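Local coordinates for protein dipicolinate synthase subunit A (Bacillus halodurans, PDB 3D4O) that probably serves as one of the two subunits of dipicolinate synthase, an oxidoreductase that makes the dipicolinic acid of bacterial spores, at residues Lys48-Ile51 with Asp52-Asp55. Residues are numbered along the deposited sequence; the frame is centred on the assembly and turned at random.
Sequences KMRI and DEVD
Arg50 meets two carboxylates in two different ways: Asp52 along an edge of its guanidinium and Glu53 flat over one face. The grip on Asp52 is side-on and two-pronged, with Arg50 NE 3.1 Å from Asp52 OD1 and Arg50 NH2 3.3 Å from Asp52 OD2. Both oxygens offer syn lone pairs, but the two planes are 36° apart and both N-H groups point well off a straight line. A bend at chi3 (-49°) folds the arginine back over the turn. The Glu53 carboxylate stacks almost parallel to the guanidinium; Glu53 OE2 lies 3.0 Å from Arg50 NH1, yet well out of the guanidinium plane, and no guanidinium N-H points at it, which leaves a purely electrostatic pair.

The same oxygen does a second job. Arg50 N donates a nearly straight 2.9 Å bond to Glu53 OE2, on the anti side of the carboxylate, while Glu53 N returns a 2.8 Å bond to Arg50 O. Arg50 and Glu53 are therefore clasped reciprocally, side chain to backbone and backbone to backbone, around the short 3-10 turn that follows strand 46-49. A weak bond from Val54 N to Ile51 O continues the turn.

Apart from the charges, the SE of Met49, a selenomethionine here, packs 4.1 Å from Val54 CG2; Met49 and Val54 also touch Val34 on the neighbouring strand 30-34. The turn leads the chain away from an outermost strand of the parallel, Rossmann-like N-terminal sheet, toward strand 61-63. With a single arginine facing two acids at the protein surface, the cluster probably keeps a net negative charge, and the guanidinium would be expected to favour the ionised form of both carboxylates.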
# COMPACT_ATOMS: atom_id res chain seq x y z
N LYS C 48 -24.66 24.66 -8.87
CA LYS C 48 -23.56 24.32 -9.78
C LYS C 48 -23.54 25.25 -10.95
O LYS C 48 -24.57 25.64 -11.52
CB LYS C 48 -23.70 22.90 -10.31
CG LYS C 48 -23.56 21.80 -9.31
CD LYS C 48 -23.72 20.49 -10.04
CE LYS C 48 -23.64 19.29 -9.13
NZ LYS C 48 -23.94 18.10 -9.97
N MSE C 49 -22.33 25.63 -11.34
CA MSE C 49 -22.19 26.54 -12.46
C MSE C 49 -20.80 26.56 -13.05
O MSE C 49 -19.85 25.97 -12.50
CB MSE C 49 -22.54 27.96 -12.00
CG MSE C 49 -21.57 28.61 -10.99
SE MSE C 49 -22.36 30.24 -10.25
CE MSE C 49 -23.80 29.43 -9.21
N ARG C 50 -20.72 27.25 -14.18
CA ARG C 50 -19.46 27.47 -14.90
C ARG C 50 -18.82 28.70 -14.28
O ARG C 50 -19.50 29.60 -13.78
CB ARG C 50 -19.67 27.70 -16.41
CG ARG C 50 -20.27 26.52 -17.17
CD ARG C 50 -20.34 26.78 -18.68
NE ARG C 50 -20.93 28.08 -18.99
CZ ARG C 50 -22.23 28.34 -18.95
NH1 ARG C 50 -23.09 27.39 -18.59
NH2 ARG C 50 -22.68 29.55 -19.24
N ILE C 51 -17.50 28.75 -14.36
CA ILE C 51 -16.72 29.82 -13.72
C ILE C 51 -17.14 31.17 -14.27
O ILE C 51 -17.12 32.18 -13.57
CB ILE C 51 -15.17 29.59 -13.83
CG1 ILE C 51 -14.48 30.24 -12.63
CG2 ILE C 51 -14.65 30.06 -15.18
CD1 ILE C 51 -12.99 29.95 -12.50
N ASP C 52 -17.58 31.15 -15.52
CA ASP C 52 -18.01 32.37 -16.23
C ASP C 52 -19.41 32.82 -15.80
O ASP C 52 -19.89 33.85 -16.26
CB ASP C 52 -17.95 32.20 -17.76
CG ASP C 52 -18.94 31.17 -18.29
OD1 ASP C 52 -18.53 30.01 -18.50
OD2 ASP C 52 -20.14 31.49 -18.46
N GLU C 53 -20.05 32.05 -14.92
CA GLU C 53 -21.42 32.39 -14.46
C GLU C 53 -21.41 32.89 -13.02
O GLU C 53 -22.45 33.25 -12.47
CB GLU C 53 -22.34 31.16 -14.53
CG GLU C 53 -22.43 30.47 -15.89
CD GLU C 53 -23.44 29.32 -15.90
OE1 GLU C 53 -24.64 29.58 -16.15
OE2 GLU C 53 -23.05 28.15 -15.72
N VAL C 54 -20.23 32.89 -12.42
CA VAL C 54 -20.06 33.28 -11.00
C VAL C 54 -20.37 34.76 -10.81
O VAL C 54 -20.05 35.59 -11.66
CB VAL C 54 -18.64 32.89 -10.46
CG1 VAL C 54 -18.44 33.33 -9.02
CG2 VAL C 54 -18.43 31.37 -10.56
N ASP C 55 -21.05 35.05 -9.71
CA ASP C 55 -21.46 36.42 -9.34
C ASP C 55 -20.44 36.96 -8.36
O ASP C 55 -20.68 37.06 -7.15
CB ASP C 55 -22.86 36.39 -8.70
CG ASP C 55 -23.33 37.75 -8.21
OD1 ASP C 55 -22.90 38.79 -8.75
OD2 ASP C 55 -24.15 37.77 -7.27